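Local coordinates for protein GCN5-related N-acetyltransferase (Streptococcus suis, PDB 3G3S) that probably transfers an acetyl group from acetyl-CoA to an as yet unidentified acceptor, as a member of the GCN5-related N-acetyltransferase family, at residues F108-L120 against L200-L213. Residues are numbered along the deposited sequence; the frame is centred on the assembly and turned at random. Where two conformers were deposited one is given.
Sequences FDLGHLQKLVDDL and LAKACAAQLILACL
Val117 drops its CG2 methyl into a hollow formed by Ala203, Ala206, Gln207 and Leu210, a knobs-into-holes fit in the GNAT fold between helix 110-118 and helix 200-213. The exchange is mutual, since Leu210 projects back among Leu110, Leu113, Gln114 and Val117. With the small side chains of Ala203 and Ala206 at the interface, the axes come within 7.9 Å, their N-to-C directions 131° apart, an inclined crossing rather than an antiparallel pair, and the CA of Ala203 lies only 4.8 Å from the CA of Val117. A chi1 of 168° sets CG1 of Val117 trans to the backbone N and brings CG2 onto the other helix, 3.4 Å from Gln207 N, while CG1 lies alongside the amide end of Gln207.

Around this centre the leucines divide the work. Leu113 and Leu210 run past one another with opposed directions, Leu113 CB against Leu210 CG at 3.9 Å, whereas Leu116 lies across the aliphatic chain of Lys202, its CD2 3.8 Å from Lys202 CE. Leu120 reaches Leu200 and Ala203 with its CD1 methyl. Leu235 of helix 226-235 packs against Leu113 and Leu116; strand 125-128 supplies Met126 beside Val117 and Gln207.

Before the helix, Asp109 serves as N-cap, its OD1 accepting from His112 N and, weakly, from Gly111 N. Phe108 closes that end, packing against Leu213 and meeting Tyr237 edge-to-face. Ile209 CG2, pressed also against Leu113 CD1, makes a CH-pi contact over one face of the Phe108 ring, 3.7 Å from the ring centroid and 8° off its normal.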
loop_
_atom_site.group_PDB
_atom_site.type_symbol
_atom_site.label_atom_id
_atom_site.label_comp_id
_atom_site.label_asym_id
_atom_site.label_seq_id
_atom_site.Cartn_x
_atom_site.Cartn_y
_atom_site.Cartn_z
ATOM N N PHE A 108 -9.948 9.130 20.828
ATOM C CA PHE A 108 -11.391 8.960 21.023
ATOM C C PHE A 108 -11.725 8.495 22.436
ATOM O O PHE A 108 -10.981 7.728 23.016
ATOM C CB PHE A 108 -11.946 7.935 20.044
ATOM C CG PHE A 108 -11.872 8.380 18.619
ATOM C CD1 PHE A 108 -12.705 9.387 18.166
ATOM C CD2 PHE A 108 -10.974 7.804 17.734
ATOM C CE1 PHE A 108 -12.640 9.813 16.857
ATOM C CE2 PHE A 108 -10.910 8.234 16.414
ATOM C CZ PHE A 108 -11.739 9.229 15.984
ATOM N N ASP A 109 -12.860 8.952 22.955
ATOM C CA ASP A 109 -13.345 8.572 24.277
ATOM C C ASP A 109 -14.356 7.512 23.987
ATOM O O ASP A 109 -15.483 7.809 23.640
ATOM C CB ASP A 109 -13.935 9.800 24.953
ATOM C CG ASP A 109 -14.519 9.520 26.321
ATOM O OD1 ASP A 109 -14.720 8.344 26.667
ATOM O OD2 ASP A 109 -14.812 10.518 27.015
ATOM N N LEU A 110 -13.948 6.262 24.086
ATOM C CA LEU A 110 -14.835 5.158 23.769
ATOM C C LEU A 110 -16.102 5.131 24.619
ATOM O O LEU A 110 -17.159 4.685 24.154
ATOM C CB LEU A 110 -14.120 3.821 23.959
ATOM C CG LEU A 110 -12.798 3.522 23.247
ATOM C CD1 LEU A 110 -12.374 2.079 23.570
ATOM C CD2 LEU A 110 -12.892 3.729 21.745
ATOM N N GLY A 111 -15.993 5.561 25.876
ATOM C CA GLY A 111 -17.156 5.572 26.787
ATOM C C GLY A 111 -18.205 6.540 26.296
ATOM O O GLY A 111 -19.392 6.232 26.232
ATOM N N HIS A 112 -17.724 7.721 25.951
ATOM C CA HIS A 112 -18.521 8.798 25.401
ATOM C C HIS A 112 -19.201 8.382 24.105
ATOM O O HIS A 112 -20.393 8.629 23.919
ATOM C CB HIS A 112 -17.583 9.990 25.202
ATOM C CG HIS A 112 -18.089 11.060 24.289
ATOM N ND1 HIS A 112 -19.252 11.758 24.525
ATOM C CD2 HIS A 112 -17.526 11.620 23.189
ATOM C CE1 HIS A 112 -19.408 12.672 23.582
ATOM N NE2 HIS A 112 -18.373 12.608 22.760
ATOM N N LEU A 113 -18.455 7.735 23.221
ATOM C CA LEU A 113 -19.012 7.331 21.937
ATOM C C LEU A 113 -20.108 6.312 22.127
ATOM O O LEU A 113 -21.145 6.378 21.467
ATOM C CB LEU A 113 -17.926 6.755 21.017
ATOM C CG LEU A 113 -16.873 7.764 20.554
ATOM C CD1 LEU A 113 -15.777 7.017 19.864
ATOM C CD2 LEU A 113 -17.471 8.875 19.651
ATOM N N GLN A 114 -19.866 5.348 23.004
ATOM C CA GLN A 114 -20.859 4.323 23.255
ATOM C C GLN A 114 -22.118 4.947 23.840
ATOM O O GLN A 114 -23.194 4.517 23.494
ATOM C CB GLN A 114 -20.330 3.226 24.185
ATOM C CG GLN A 114 -21.263 2.024 24.284
ATOM C CD GLN A 114 -21.453 1.287 22.954
ATOM O OE1 GLN A 114 -20.485 0.853 22.324
ATOM N NE2 GLN A 114 -22.708 1.118 22.542
ATOM N N LYS A 115 -21.992 5.942 24.719
ATOM C CA LYS A 115 -23.186 6.615 25.260
ATOM C C LYS A 115 -24.041 7.238 24.157
ATOM O O LYS A 115 -25.258 7.144 24.203
ATOM C CB LYS A 115 -22.835 7.695 26.279
ATOM C CG LYS A 115 -24.069 8.356 26.906
ATOM N N LEU A 116 -23.401 7.870 23.179
ATOM C CA LEU A 116 -24.111 8.468 22.057
ATOM C C LEU A 116 -24.866 7.392 21.288
ATOM O O LEU A 116 -26.003 7.601 20.863
ATOM C CB LEU A 116 -23.139 9.201 21.124
ATOM C CG LEU A 116 -22.380 10.405 21.686
ATOM C CD1 LEU A 116 -21.376 10.965 20.681
ATOM C CD2 LEU A 116 -23.339 11.516 22.167
ATOM N N VAL A 117 -24.233 6.238 21.098
ATOM C CA VAL A 117 -24.887 5.124 20.411
ATOM C C VAL A 117 -26.087 4.656 21.238
ATOM O O VAL A 117 -27.195 4.527 20.721
ATOM C CB VAL A 117 -23.899 3.961 20.142
ATOM C CG1 VAL A 117 -24.628 2.711 19.692
ATOM C CG2 VAL A 117 -22.842 4.403 19.101
ATOM N N ASP A 118 -25.855 4.459 22.530
ATOM C CA ASP A 118 -26.882 4.019 23.480
ATOM C C ASP A 118 -28.077 4.974 23.563
ATOM O O ASP A 118 -29.217 4.531 23.691
ATOM C CB ASP A 118 -26.256 3.829 24.872
ATOM C CG ASP A 118 -25.287 2.643 24.938
ATOM O OD1 ASP A 118 -25.305 1.765 24.052
ATOM O OD2 ASP A 118 -24.499 2.582 25.905
ATOM N N ASP A 119 -27.823 6.274 23.434
ATOM C CA ASP A 119 -28.887 7.282 23.493
ATOM C C ASP A 119 -29.834 7.320 22.282
ATOM O O ASP A 119 -30.739 8.169 22.235
ATOM C CB ASP A 119 -28.286 8.686 23.685
ATOM C CG ASP A 119 -27.606 8.867 25.031
ATOM O OD1 ASP A 119 -27.778 8.019 25.955
ATOM O OD2 ASP A 119 -26.890 9.885 25.146
ATOM N N LEU A 120 -29.620 6.451 21.297
ATOM C CA LEU A 120 -30.518 6.383 20.158
ATOM C C LEU A 120 -31.867 5.860 20.669
ATOM O O LEU A 120 -31.909 4.774 21.276
ATOM C CB LEU A 120 -29.979 5.437 19.091
ATOM C CG LEU A 120 -30.757 5.462 17.786
ATOM C CD1 LEU A 120 -30.504 6.777 17.050
ATOM C CD2 LEU A 120 -30.396 4.273 16.920
ATOM N N LEU A 200 -29.276 12.114 15.155
ATOM C CA LEU A 200 -29.092 10.845 14.505
ATOM C C LEU A 200 -27.683 10.705 13.903
ATOM O O LEU A 200 -27.060 9.642 14.003
ATOM C CB LEU A 200 -30.173 10.636 13.443
ATOM C CG LEU A 200 -31.636 10.619 13.931
ATOM C CD1 LEU A 200 -32.574 10.250 12.811
ATOM C CD2 LEU A 200 -31.869 9.683 15.109
ATOM N N ALA A 201 -27.199 11.761 13.260
ATOM C CA ALA A 201 -25.859 11.761 12.648
ATOM C C ALA A 201 -24.755 11.364 13.645
ATOM O O ALA A 201 -23.889 10.542 13.355
ATOM C CB ALA A 201 -25.562 13.153 12.054
ATOM N N LYS A 202 -24.857 11.944 14.831
ATOM C CA LYS A 202 -23.954 11.761 15.957
ATOM C C LYS A 202 -23.966 10.307 16.446
ATOM O O LYS A 202 -22.928 9.734 16.739
ATOM C CB LYS A 202 -24.432 12.737 17.031
ATOM C CG LYS A 202 -23.611 12.927 18.257
ATOM C CD LYS A 202 -24.298 13.973 19.194
ATOM C CE LYS A 202 -25.611 13.450 19.836
ATOM N NZ LYS A 202 -26.508 14.507 20.435
ATOM N N ALA A 203 -25.150 9.704 16.502
ATOM C CA ALA A 203 -25.275 8.322 16.911
ATOM C C ALA A 203 -24.657 7.360 15.893
ATOM O O ALA A 203 -23.951 6.428 16.281
ATOM C CB ALA A 203 -26.760 7.966 17.160
ATOM N N CYS A 204 -24.942 7.537 14.603
ATOM C CA CYS A 204 -24.367 6.628 13.608
ATOM C C CYS A 204 -22.875 6.898 13.384
ATOM O O CYS A 204 -22.155 5.985 13.012
ATOM C CB CYS A 204 -25.162 6.638 12.278
ATOM S SG CYS A 204 -25.507 8.240 11.561
ATOM N N ALA A 205 -22.434 8.147 13.567
ATOM C CA ALA A 205 -21.026 8.490 13.466
ATOM C C ALA A 205 -20.309 7.825 14.622
ATOM O O ALA A 205 -19.287 7.176 14.426
ATOM C CB ALA A 205 -20.830 9.969 13.516
ATOM N N ALA A 206 -20.891 7.924 15.813
ATOM C CA ALA A 206 -20.264 7.298 16.981
ATOM C C ALA A 206 -20.101 5.807 16.754
ATOM O O ALA A 206 -19.028 5.262 16.982
ATOM C CB ALA A 206 -21.061 7.594 18.278
ATOM N N GLN A 207 -21.156 5.152 16.284
ATOM C CA GLN A 207 -21.123 3.704 16.023
ATOM C C GLN A 207 -20.081 3.326 14.996
ATOM O O GLN A 207 -19.356 2.353 15.162
ATOM C CB GLN A 207 -22.487 3.251 15.523
ATOM C CG GLN A 207 -22.671 1.749 15.185
ATOM C CD GLN A 207 -22.814 0.894 16.418
ATOM O OE1 GLN A 207 -21.857 0.715 17.169
ATOM N NE2 GLN A 207 -23.999 0.346 16.624
ATOM N N LEU A 208 -20.040 4.076 13.898
ATOM C CA LEU A 208 -19.058 3.811 12.846
ATOM C C LEU A 208 -17.624 3.916 13.380
ATOM O O LEU A 208 -16.802 3.039 13.109
ATOM C CB LEU A 208 -19.256 4.778 11.671
ATOM C CG LEU A 208 -18.286 4.625 10.495
ATOM C CD1 LEU A 208 -18.294 3.204 9.970
ATOM C CD2 LEU A 208 -18.594 5.629 9.392
ATOM N N ILE A 209 -17.342 4.989 14.123
ATOM C CA ILE A 209 -16.018 5.226 14.725
ATOM C C ILE A 209 -15.675 4.007 15.566
ATOM O O ILE A 209 -14.635 3.403 15.393
ATOM C CB ILE A 209 -15.996 6.522 15.574
ATOM C CG1 ILE A 209 -16.095 7.749 14.652
ATOM C CG2 ILE A 209 -14.707 6.602 16.476
ATOM C CD1 ILE A 209 -16.364 9.093 15.328
ATOM N N LEU A 210 -16.588 3.613 16.454
ATOM C CA LEU A 210 -16.384 2.428 17.304
ATOM C C LEU A 210 -16.130 1.152 16.493
ATOM O O LEU A 210 -15.260 0.347 16.843
ATOM C CB LEU A 210 -17.577 2.231 18.242
ATOM C CG LEU A 210 -17.681 3.197 19.411
ATOM C CD1 LEU A 210 -19.049 3.068 20.080
ATOM C CD2 LEU A 210 -16.555 2.954 20.434
ATOM N N ALA A 211 -16.872 0.988 15.398
ATOM C CA ALA A 211 -16.681 -0.141 14.497
ATOM C C ALA A 211 -15.273 -0.115 13.881
ATOM O O ALA A 211 -14.618 -1.163 13.728
ATOM C CB ALA A 211 -17.738 -0.126 13.400
ATOM N N CYS A 212 -14.828 1.082 13.500
ATOM C CA CYS A 212 -13.499 1.276 12.932
ATOM C C CYS A 212 -12.409 0.933 13.913
ATOM O O CYS A 212 -11.541 0.119 13.628
ATOM C CB CYS A 212 -13.319 2.716 12.482
ATOM S SG CYS A 212 -14.147 2.982 10.886
ATOM N N LEU A 213 -12.476 1.561 15.076
ATOM C CA LEU A 213 -11.501 1.325 16.120
ATOM C C LEU A 213 -11.415 -0.162 16.460
ATOM O O LEU A 213 -10.326 -0.718 16.596
ATOM C CB LEU A 213 -11.832 2.162 17.353
ATOM C CG LEU A 213 -11.785 3.697 17.226
ATOM C CD1 LEU A 213 -12.073 4.279 18.577
ATOM C CD2 LEU A 213 -10.460 4.264 16.693
#